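PDB 3OFK: nodulation protein S from Bradyrhizobium sp., which probably transfers a methyl group from S-adenosyl-L-methionine to nitrogen during the synthesis of rhizobial nodulation (Nod) factors. Local coordinates for residues G59-E67 / A85-T93; A70-V81 / W96-I106. All blocks are in the same frame, centred on the assembly; numbering follows the deposited sequence.

Contact 1: residues G59-E67 / A85-T93; sequences GCAAGAFTE and AIGRACQRT. With SAH (S-adenosyl-L-homocysteine), chain E.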
loop_
_atom_site.group_PDB
_atom_site.type_symbol
_atom_site.label_atom_id
_atom_site.label_comp_id
_atom_site.label_asym_id
_atom_site.label_seq_id
_atom_site.Cartn_x
_atom_site.Cartn_y
_atom_site.Cartn_z
ATOM N N GLY A 59 4.677 -1.815 -1.679
ATOM C CA GLY A 59 5.061 -0.394 -1.502
ATOM C C GLY A 59 5.378 -0.058 -0.041
ATOM O O GLY A 59 4.477 0.067 0.775
ATOM N N CYS A 60 6.651 0.098 0.292
ATOM C CA CYS A 60 7.074 0.199 1.691
ATOM C C CYS A 60 7.670 1.535 2.094
ATOM O O CYS A 60 7.955 1.736 3.292
ATOM C CB CYS A 60 8.124 -0.888 2.009
ATOM S SG CYS A 60 9.637 -0.903 0.977
ATOM N N ALA A 61 7.870 2.437 1.144
ATOM C CA ALA A 61 8.587 3.702 1.398
ATOM C C ALA A 61 9.803 3.401 2.266
ATOM O O ALA A 61 10.563 2.487 1.921
ATOM C CB ALA A 61 7.684 4.746 2.057
ATOM N N ALA A 62 9.989 4.129 3.381
ATOM C CA ALA A 62 11.140 3.936 4.294
ATOM C C ALA A 62 10.901 2.897 5.402
ATOM O O ALA A 62 11.706 2.792 6.308
ATOM C CB ALA A 62 11.593 5.253 4.916
ATOM N N GLY A 63 9.819 2.144 5.337
ATOM C CA GLY A 63 9.600 1.028 6.273
ATOM C C GLY A 63 8.753 1.367 7.481
ATOM O O GLY A 63 8.668 0.555 8.399
ATOM N N ALA A 64 8.149 2.559 7.513
ATOM C CA ALA A 64 7.347 2.963 8.690
ATOM C C ALA A 64 6.230 1.962 8.984
ATOM O O ALA A 64 6.049 1.576 10.155
ATOM C CB ALA A 64 6.803 4.372 8.568
ATOM N N PHE A 65 5.497 1.524 7.956
ATOM C CA PHE A 65 4.434 0.546 8.157
ATOM C C PHE A 65 4.963 -0.883 8.253
ATOM O O PHE A 65 4.459 -1.664 9.059
ATOM C CB PHE A 65 3.301 0.646 7.118
ATOM C CG PHE A 65 2.101 -0.176 7.499
ATOM C CD1 PHE A 65 1.181 0.316 8.419
ATOM C CD2 PHE A 65 1.935 -1.450 7.016
ATOM C CE1 PHE A 65 0.095 -0.447 8.832
ATOM C CE2 PHE A 65 0.852 -2.217 7.394
ATOM C CZ PHE A 65 -0.081 -1.692 8.337
ATOM N N THR A 66 5.992 -1.211 7.471
ATOM C CA THR A 66 6.644 -2.506 7.518
ATOM C C THR A 66 7.006 -2.838 8.979
ATOM O O THR A 66 6.711 -3.939 9.464
ATOM C CB THR A 66 7.925 -2.519 6.667
ATOM O OG1 THR A 66 7.730 -1.764 5.473
ATOM C CG2 THR A 66 8.364 -3.960 6.331
ATOM N N GLU A 67 7.572 -1.844 9.664
ATOM C CA GLU A 67 8.018 -1.951 11.056
ATOM C C GLU A 67 6.892 -2.259 12.039
ATOM O O GLU A 67 7.111 -2.919 13.058
ATOM C CB GLU A 67 8.713 -0.641 11.458
ATOM C CG GLU A 67 9.127 -0.580 12.926
ATOM C CD GLU A 67 10.222 0.420 13.213
ATOM O OE1 GLU A 67 10.081 1.590 12.760
ATOM O OE2 GLU A 67 11.227 0.011 13.876
ATOM N N ALA A 85 13.792 2.179 -1.723
ATOM C CA ALA A 85 12.767 1.880 -0.716
ATOM C C ALA A 85 13.127 0.592 0.064
ATOM O O ALA A 85 13.097 0.569 1.298
ATOM C CB ALA A 85 11.387 1.764 -1.344
ATOM N N ILE A 86 13.513 -0.447 -0.676
ATOM C CA ILE A 86 13.983 -1.696 -0.051
ATOM C C ILE A 86 15.173 -1.385 0.886
ATOM O O ILE A 86 15.193 -1.829 2.030
ATOM C CB ILE A 86 14.423 -2.749 -1.109
ATOM C CG1 ILE A 86 13.314 -3.010 -2.164
ATOM C CG2 ILE A 86 14.939 -4.025 -0.449
ATOM C CD1 ILE A 86 11.978 -3.338 -1.615
ATOM N N GLY A 87 16.126 -0.584 0.441
ATOM C CA GLY A 87 17.318 -0.323 1.227
ATOM C C GLY A 87 17.023 0.353 2.562
ATOM O O GLY A 87 17.528 -0.069 3.617
ATOM N N ARG A 88 16.241 1.426 2.501
ATOM C CA ARG A 88 15.830 2.177 3.716
ATOM C C ARG A 88 14.967 1.331 4.682
ATOM O O ARG A 88 15.210 1.331 5.910
ATOM C CB ARG A 88 15.120 3.463 3.296
ATOM C CG ARG A 88 16.066 4.501 2.693
ATOM C CD ARG A 88 15.406 5.850 2.570
ATOM N NE ARG A 88 15.215 6.466 3.892
ATOM C CZ ARG A 88 14.928 7.746 4.102
ATOM N NH1 ARG A 88 14.824 8.608 3.081
ATOM N NH2 ARG A 88 14.794 8.176 5.358
ATOM N N ALA A 89 14.004 0.579 4.130
ATOM C CA ALA A 89 13.053 -0.163 4.926
ATOM C C ALA A 89 13.738 -1.336 5.610
ATOM O O ALA A 89 13.497 -1.566 6.807
ATOM C CB ALA A 89 11.845 -0.638 4.089
ATOM N N CYS A 90 14.625 -2.058 4.913
ATOM C CA CYS A 90 15.227 -3.230 5.537
ATOM C C CYS A 90 16.227 -2.834 6.602
ATOM O O CYS A 90 16.535 -3.649 7.488
ATOM C CB CYS A 90 15.826 -4.213 4.533
ATOM S SG CYS A 90 17.459 -3.818 3.889
ATOM N N GLN A 91 16.739 -1.605 6.533
ATOM C CA GLN A 91 17.542 -1.088 7.646
ATOM C C GLN A 91 16.657 -0.807 8.856
ATOM O O GLN A 91 16.984 -1.131 9.990
ATOM C CB GLN A 91 18.371 0.148 7.224
ATOM C CG GLN A 91 19.145 0.806 8.361
ATOM C CD GLN A 91 20.474 0.120 8.709
ATOM O OE1 GLN A 91 21.348 -0.087 7.854
ATOM N NE2 GLN A 91 20.643 -0.194 9.986
ATOM N N ARG A 92 15.499 -0.230 8.603
ATOM C CA ARG A 92 14.518 0.001 9.640
ATOM C C ARG A 92 14.065 -1.282 10.355
ATOM O O ARG A 92 13.954 -1.301 11.600
ATOM C CB ARG A 92 13.359 0.762 9.033
ATOM C CG ARG A 92 12.242 1.067 9.934
ATOM C CD ARG A 92 11.789 2.466 9.667
ATOM N NE ARG A 92 10.713 2.835 10.558
ATOM C CZ ARG A 92 10.188 4.052 10.600
ATOM N NH1 ARG A 92 10.665 5.007 9.809
ATOM N NH2 ARG A 92 9.191 4.304 11.438
ATOM N N THR A 93 13.860 -2.367 9.613
ATOM C CA THR A 93 13.345 -3.596 10.227
ATOM C C THR A 93 14.375 -4.676 10.504
ATOM O O THR A 93 14.026 -5.862 10.557
ATOM C CB THR A 93 12.324 -4.219 9.319
ATOM O OG1 THR A 93 12.908 -4.347 8.023
ATOM C CG2 THR A 93 11.102 -3.341 9.233
HETATM N N SAH E . 2.326 1.449 1.749
HETATM C CA SAH E . 3.100 2.423 2.511
HETATM C CB SAH E . 3.970 3.246 1.566
HETATM C CG SAH E . 3.306 4.181 0.567
HETATM S SD SAH E . 4.453 5.270 -0.348
HETATM C C SAH E . 2.243 3.350 3.388
HETATM O O SAH E . 1.022 3.427 3.234
HETATM O OXT SAH E . 2.765 4.034 4.266
HETATM C "C5'" SAH E . 4.368 4.345 -1.917
HETATM C "C4'" SAH E . 5.386 3.248 -2.158
HETATM O "O4'" SAH E . 4.981 2.501 -3.304
HETATM C "C3'" SAH E . 6.803 3.753 -2.429
HETATM O "O3'" SAH E . 7.748 2.958 -1.700
HETATM C "C2'" SAH E . 6.949 3.556 -3.947
HETATM O "O2'" SAH E . 8.285 3.344 -4.334
HETATM C "C1'" SAH E . 6.104 2.328 -4.151
HETATM N N9 SAH E . 5.611 2.039 -5.517
HETATM C C8 SAH E . 5.133 2.931 -6.443
HETATM N N7 SAH E . 4.742 2.236 -7.533
HETATM C C5 SAH E . 4.952 0.925 -7.323
HETATM C C6 SAH E . 4.662 -0.174 -8.132
HETATM N N6 SAH E . 4.173 0.040 -9.386
HETATM N N1 SAH E . 4.976 -1.423 -7.658
HETATM C C2 SAH E . 5.513 -1.569 -6.383
HETATM N N3 SAH E . 5.764 -0.460 -5.581
HETATM C C4 SAH E . 5.468 0.777 -6.041
HETATM O O HOH W 1 13.035 4.860 8.070
#
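The glycine-rich loop that follows the first strand of this Rossmann-like methyltransferase fold, with the start of helix 64-69, packs here on helix 83-92 beside the S-adenosyl-L-homocysteine. The loop serves the ligand through its backbone: the amino N of SAH donates to Gly59 O, and Ala61 N donates to the ribose O3' at 2.9 Å. A type II' turn from Cys60 to Gly63 then brings the backbone of Gly63 against the helix, its CA 3.5 Å from Ala89 CB. Cys60 SG, placed between its backbone N and carbonyl carbon (chi1 57°), reaches 3.8 Å from Ala89 CB and also touches Ala85 CB. Ala62 CB sits over one face of the Arg88 guanidinium, whose nitrogens bond to backbone carbonyls of Leu21, Asn23 and Asp24. Further along, Thr66 CG2 meets Thr93 CG2 at 4.0 Å, the two side chains crossing at about a right angle. Arg92 lays one guanidinium face on Ala64 CA, while water 1 links its NH1 to Ala62 O. Glu67 and Arg92 form a salt bridge with their carboxylate and guanidinium planes 69° apart, and Arg92 NH1 also pairs with Asp30 in a second one. In the first, Arg92 NE donates to Glu67 OE1 at 2.6 Å, arriving from above the carboxylate plane, and NH2 adds a weak bond to the same oxygen.

Contact 2: residues A70-V81 / W96-I106; sequences APHCKRLTVIDV and WSHISWAATDI. With SAH (S-adenosyl-L-homocysteine), chain E.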
loop_
_atom_site.group_PDB
_atom_site.type_symbol
_atom_site.label_atom_id
_atom_site.label_comp_id
_atom_site.label_asym_id
_atom_site.label_seq_id
_atom_site.Cartn_x
_atom_site.Cartn_y
_atom_site.Cartn_z
ATOM N N ALA A 70 5.542 -6.089 10.790
ATOM C CA ALA A 70 6.448 -7.256 10.881
ATOM C C ALA A 70 6.234 -8.165 12.088
ATOM O O ALA A 70 6.191 -9.390 11.922
ATOM C CB ALA A 70 7.989 -6.847 10.772
ATOM N N PRO A 71 6.097 -7.590 13.310
ATOM C CA PRO A 71 5.992 -8.453 14.474
ATOM C C PRO A 71 4.744 -9.325 14.521
ATOM O O PRO A 71 4.657 -10.211 15.364
ATOM C CB PRO A 71 5.975 -7.480 15.646
ATOM C CG PRO A 71 6.310 -6.131 15.078
ATOM C CD PRO A 71 6.050 -6.156 13.659
ATOM N N HIS A 72 3.808 -9.100 13.600
ATOM C CA HIS A 72 2.516 -9.771 13.605
ATOM C C HIS A 72 2.335 -10.791 12.473
ATOM O O HIS A 72 1.268 -11.388 12.347
ATOM C CB HIS A 72 1.441 -8.700 13.577
ATOM C CG HIS A 72 1.650 -7.630 14.611
ATOM N ND1 HIS A 72 1.599 -7.875 15.967
ATOM C CD2 HIS A 72 1.972 -6.322 14.478
ATOM C CE1 HIS A 72 1.860 -6.759 16.621
ATOM N NE2 HIS A 72 2.105 -5.804 15.740
ATOM N N CYS A 73 3.385 -10.988 11.673
ATOM C CA CYS A 73 3.384 -11.930 10.554
ATOM C C CYS A 73 4.470 -12.977 10.797
ATOM O O CYS A 73 5.595 -12.623 11.087
ATOM C CB CYS A 73 3.722 -11.191 9.267
ATOM S SG CYS A 73 2.703 -9.734 8.891
ATOM N N LYS A 74 4.138 -14.257 10.686
ATOM C CA LYS A 74 5.109 -15.335 10.858
ATOM C C LYS A 74 6.192 -15.213 9.762
ATOM O O LYS A 74 7.396 -15.340 10.009
ATOM C CB LYS A 74 4.366 -16.682 10.788
ATOM C CG LYS A 74 5.170 -17.927 11.069
ATOM C CD LYS A 74 4.200 -19.046 11.482
ATOM C CE LYS A 74 4.753 -20.440 11.237
ATOM N NZ LYS A 74 3.729 -21.449 11.670
ATOM N N ARG A 75 5.727 -14.937 8.558
ATOM C CA ARG A 75 6.585 -14.535 7.433
ATOM C C ARG A 75 5.994 -13.291 6.783
ATOM O O ARG A 75 4.764 -13.151 6.680
ATOM C CB ARG A 75 6.696 -15.672 6.405
ATOM C CG ARG A 75 7.467 -16.876 6.884
ATOM C CD ARG A 75 7.685 -17.939 5.768
ATOM N NE ARG A 75 8.607 -17.475 4.720
ATOM C CZ ARG A 75 8.278 -17.131 3.471
ATOM N NH1 ARG A 75 7.028 -17.203 3.021
ATOM N NH2 ARG A 75 9.229 -16.717 2.644
ATOM N N LEU A 76 6.876 -12.395 6.339
ATOM C CA LEU A 76 6.491 -11.165 5.624
ATOM C C LEU A 76 7.346 -11.049 4.362
ATOM O O LEU A 76 8.584 -11.212 4.420
ATOM C CB LEU A 76 6.708 -9.908 6.491
ATOM C CG LEU A 76 6.366 -8.499 5.959
ATOM C CD1 LEU A 76 4.871 -8.375 5.480
ATOM C CD2 LEU A 76 6.704 -7.420 6.935
ATOM N N THR A 77 6.686 -10.790 3.233
ATOM C CA THR A 77 7.336 -10.402 1.986
ATOM C C THR A 77 6.981 -8.949 1.677
ATOM O O THR A 77 5.834 -8.511 1.857
ATOM C CB THR A 77 6.883 -11.384 0.870
ATOM O OG1 THR A 77 7.246 -12.695 1.307
ATOM C CG2 THR A 77 7.488 -11.058 -0.544
ATOM N N VAL A 78 7.957 -8.201 1.173
ATOM C CA VAL A 78 7.759 -6.773 0.883
ATOM C C VAL A 78 8.290 -6.477 -0.559
ATOM O O VAL A 78 9.407 -6.872 -0.930
ATOM C CB VAL A 78 8.554 -5.932 1.857
ATOM C CG1 VAL A 78 8.396 -4.405 1.551
ATOM C CG2 VAL A 78 8.164 -6.225 3.291
ATOM N N ILE A 79 7.468 -5.860 -1.396
ATOM C CA ILE A 79 7.908 -5.518 -2.731
ATOM C C ILE A 79 7.830 -4.016 -2.855
ATOM O O ILE A 79 7.072 -3.348 -2.161
ATOM C CB ILE A 79 7.178 -6.270 -3.872
ATOM C CG1 ILE A 79 5.719 -5.843 -4.038
ATOM C CG2 ILE A 79 7.240 -7.813 -3.620
ATOM C CD1 ILE A 79 5.191 -5.990 -5.456
ATOM N N ASP A 80 8.698 -3.501 -3.698
ATOM C CA ASP A 80 8.722 -2.116 -4.029
ATOM C C ASP A 80 9.469 -1.936 -5.346
ATOM O O ASP A 80 10.496 -2.566 -5.610
ATOM C CB ASP A 80 9.405 -1.311 -2.937
ATOM C CG ASP A 80 8.997 0.146 -2.987
ATOM O OD1 ASP A 80 9.365 0.867 -3.976
ATOM O OD2 ASP A 80 8.215 0.530 -2.094
ATOM N N VAL A 81 8.933 -1.073 -6.183
ATOM C CA VAL A 81 9.509 -0.818 -7.479
ATOM C C VAL A 81 10.844 -0.076 -7.364
ATOM O O VAL A 81 11.655 -0.110 -8.279
ATOM C CB VAL A 81 8.536 -0.002 -8.324
ATOM C CG1 VAL A 81 8.549 1.470 -7.890
ATOM C CG2 VAL A 81 8.887 -0.141 -9.776
ATOM N N TRP A 96 14.312 -8.165 12.673
ATOM C CA TRP A 96 13.455 -9.267 12.266
ATOM C C TRP A 96 14.208 -10.114 11.238
ATOM O O TRP A 96 14.893 -9.571 10.376
ATOM C CB TRP A 96 12.122 -8.747 11.728
ATOM C CG TRP A 96 11.399 -7.904 12.713
ATOM C CD1 TRP A 96 11.114 -6.562 12.618
ATOM C CD2 TRP A 96 10.853 -8.339 13.947
ATOM N NE1 TRP A 96 10.463 -6.135 13.742
ATOM C CE2 TRP A 96 10.281 -7.212 14.574
ATOM C CE3 TRP A 96 10.800 -9.573 14.598
ATOM C CZ2 TRP A 96 9.665 -7.286 15.809
ATOM C CZ3 TRP A 96 10.177 -9.638 15.836
ATOM C CH2 TRP A 96 9.616 -8.505 16.423
ATOM N N SER A 97 14.131 -11.433 11.400
ATOM C CA SER A 97 14.795 -12.417 10.515
ATOM C C SER A 97 13.814 -13.088 9.521
ATOM O O SER A 97 14.224 -13.919 8.701
ATOM C CB SER A 97 15.474 -13.499 11.362
ATOM O OG SER A 97 14.480 -14.231 12.071
ATOM N N HIS A 98 12.530 -12.707 9.594
ATOM C CA HIS A 98 11.480 -13.367 8.831
ATOM C C HIS A 98 10.943 -12.531 7.645
ATOM O O HIS A 98 9.867 -12.849 7.122
ATOM C CB HIS A 98 10.323 -13.764 9.763
ATOM C CG HIS A 98 9.591 -12.601 10.379
ATOM N ND1 HIS A 98 10.092 -11.870 11.432
ATOM C CD2 HIS A 98 8.371 -12.068 10.105
ATOM C CE1 HIS A 98 9.219 -10.932 11.780
ATOM N NE2 HIS A 98 8.169 -11.022 10.980
ATOM N N ILE A 99 11.678 -11.486 7.232
ATOM C CA ILE A 99 11.213 -10.591 6.150
ATOM C C ILE A 99 12.010 -10.870 4.845
ATOM O O ILE A 99 13.237 -11.039 4.908
ATOM C CB ILE A 99 11.341 -9.090 6.515
ATOM C CG1 ILE A 99 10.750 -8.799 7.904
ATOM C CG2 ILE A 99 10.707 -8.198 5.408
ATOM C CD1 ILE A 99 10.683 -7.286 8.276
ATOM N N SER A 100 11.291 -10.961 3.706
ATOM C CA SER A 100 11.858 -11.118 2.349
ATOM C C SER A 100 11.565 -9.851 1.575
ATOM O O SER A 100 10.491 -9.275 1.783
ATOM C CB SER A 100 11.101 -12.232 1.612
ATOM O OG SER A 100 11.697 -13.452 1.900
ATOM N N TRP A 101 12.442 -9.467 0.645
ATOM C CA TRP A 101 12.224 -8.288 -0.174
ATOM C C TRP A 101 12.445 -8.549 -1.650
ATOM O O TRP A 101 13.256 -9.405 -2.067
ATOM C CB TRP A 101 13.129 -7.125 0.266
ATOM C CG TRP A 101 13.218 -6.917 1.747
ATOM C CD1 TRP A 101 13.930 -7.668 2.648
ATOM C CD2 TRP A 101 12.619 -5.855 2.496
ATOM N NE1 TRP A 101 13.787 -7.147 3.906
ATOM C CE2 TRP A 101 12.997 -6.028 3.839
ATOM C CE3 TRP A 101 11.787 -4.773 2.156
ATOM C CZ2 TRP A 101 12.568 -5.158 4.861
ATOM C CZ3 TRP A 101 11.378 -3.917 3.158
ATOM C CH2 TRP A 101 11.757 -4.126 4.494
ATOM N N ALA A 102 11.759 -7.759 -2.460
ATOM C CA ALA A 102 11.996 -7.769 -3.908
ATOM C C ALA A 102 11.801 -6.368 -4.497
ATOM O O ALA A 102 10.819 -5.726 -4.209
ATOM C CB ALA A 102 11.101 -8.811 -4.577
ATOM N N ALA A 103 12.774 -5.895 -5.290
ATOM C CA ALA A 103 12.662 -4.629 -5.964
ATOM C C ALA A 103 11.994 -4.950 -7.286
ATOM O O ALA A 103 12.647 -5.343 -8.253
ATOM C CB ALA A 103 14.061 -3.959 -6.171
ATOM N N THR A 104 10.670 -4.901 -7.289
ATOM C CA THR A 104 9.898 -5.189 -8.498
ATOM C C THR A 104 8.632 -4.373 -8.461
ATOM O O THR A 104 8.093 -4.052 -7.406
ATOM C CB THR A 104 9.479 -6.693 -8.606
ATOM O OG1 THR A 104 10.581 -7.525 -8.255
ATOM C CG2 THR A 104 9.060 -7.054 -10.017
ATOM N N ASP A 105 8.152 -4.094 -9.647
ATOM C CA ASP A 105 6.889 -3.471 -9.860
ATOM C C ASP A 105 5.817 -4.539 -9.581
ATOM O O ASP A 105 5.995 -5.731 -9.887
ATOM C CB ASP A 105 6.843 -3.010 -11.319
ATOM C CG ASP A 105 5.684 -2.100 -11.611
ATOM O OD1 ASP A 105 4.566 -2.337 -11.101
ATOM O OD2 ASP A 105 5.914 -1.143 -12.360
ATOM N N ILE A 106 4.701 -4.133 -8.984
ATOM C CA ILE A 106 3.611 -5.095 -8.730
ATOM C C ILE A 106 3.114 -5.719 -10.062
ATOM O O ILE A 106 2.691 -6.881 -10.094
ATOM C CB ILE A 106 2.473 -4.463 -7.895
ATOM C CG1 ILE A 106 1.339 -5.482 -7.643
ATOM C CG2 ILE A 106 1.947 -3.182 -8.527
ATOM C CD1 ILE A 106 1.795 -6.766 -6.968
HETATM N N SAH E . 2.326 1.449 1.749
HETATM C CA SAH E . 3.100 2.423 2.511
HETATM C CB SAH E . 3.970 3.246 1.566
HETATM C CG SAH E . 3.306 4.181 0.567
HETATM S SD SAH E . 4.453 5.270 -0.348
HETATM C C SAH E . 2.243 3.350 3.388
HETATM O O SAH E . 1.022 3.427 3.234
HETATM O OXT SAH E . 2.765 4.034 4.266
HETATM C "C5'" SAH E . 4.368 4.345 -1.917
HETATM C "C4'" SAH E . 5.386 3.248 -2.158
HETATM O "O4'" SAH E . 4.981 2.501 -3.304
HETATM C "C3'" SAH E . 6.803 3.753 -2.429
HETATM O "O3'" SAH E . 7.748 2.958 -1.700
HETATM C "C2'" SAH E . 6.949 3.556 -3.947
HETATM O "O2'" SAH E . 8.285 3.344 -4.334
HETATM C "C1'" SAH E . 6.104 2.328 -4.151
HETATM N N9 SAH E . 5.611 2.039 -5.517
HETATM C C8 SAH E . 5.133 2.931 -6.443
HETATM N N7 SAH E . 4.742 2.236 -7.533
HETATM C C5 SAH E . 4.952 0.925 -7.323
HETATM C C6 SAH E . 4.662 -0.174 -8.132
HETATM N N6 SAH E . 4.173 0.040 -9.386
HETATM N N1 SAH E . 4.976 -1.423 -7.658
HETATM C C2 SAH E . 5.513 -1.569 -6.383
HETATM N N3 SAH E . 5.764 -0.460 -5.581
HETATM C C4 SAH E . 5.468 0.777 -6.041
HETATM O O HOH W 2 9.448 -14.035 3.635
#
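Strands 76-80 and 99-103 run parallel, 4.6 Å apart at the closest approach of their axes and at 19° to each other: Leu76 N donates to His98 O, Ser100 N to Leu76 O, Val78 N to Ser100 O, Ala102 N to Val78 O and Asp80 N to Ala102 O. On the face that carries Leu76 and Val78, the Val78 side chain lies alongside Trp101, pointing the same way, with CG1 3.4 Å from Trp101 CZ3. Val78 CG2 sits over the six-membered ring in a CH-pi contact, and also touches Ile99 CG2. On the other face Ile79 CG2 meets Ala102 CB, and Ile79 CD1 reaches Ile106 CD1 at 3.8 Å. Before the strands, His98 turns its ring back to the 3-10 segment, CG set between backbone N and carbonyl carbon (chi1 65°), and NE2 donates to Ala70 O at 2.7 Å. That oxygen lies near the imidazole plane and is gripped twice, since Cys73 N reaches it from the opposite side of the carbonyl plane. Trp96 covers Ala70 CB and Pro71 with one face of its indole. At the C-terminal ends the pair holds the ligand: Asp80 OD1 accepts from ribose O2', and Asp80 OD2 from O3' at 2.5 Å; Asp105 OD1, which also accepts from Leu107 N, takes a bond from the adenine N6, and Ile106 N donates to N1 at 3.0 Å. Val81 CG1 packs against the adenine. With helix 83-92 the strands form a beta-alpha-beta unit: Trp101 packs on Ala89 and Cys90 of that helix and on Thr66 of helix 64-69, strand 52-58 flanks strand 73-80 on its other side, and strand 99-103 lies at the sheet's edge.

Contacts 1 and 2 have centres 9 Å apart, and their segments alternate along the chain: 59-67, 70-81, 85-93, 96-106. Helix 64-69 leads into strand 73-80, and helix 83-92 joins that strand to edge strand 99-103; the loop and helices of contact 1 lie over one face of the sheet near its edge, to which contact 2 contributes two strands. They meet directly where Gly59 N approaches Ile79 O and Cys60 N approaches Asp80 OD2, both at 2.9 Å and probably hydrogen-bonded, while Ala85 packs on Asp80. Both hold S-adenosyl-L-homocysteine, contact 1 at its amino group and ribose O3', contact 2 at the ribose hydroxyls and adenine, so the cofactor product spans them.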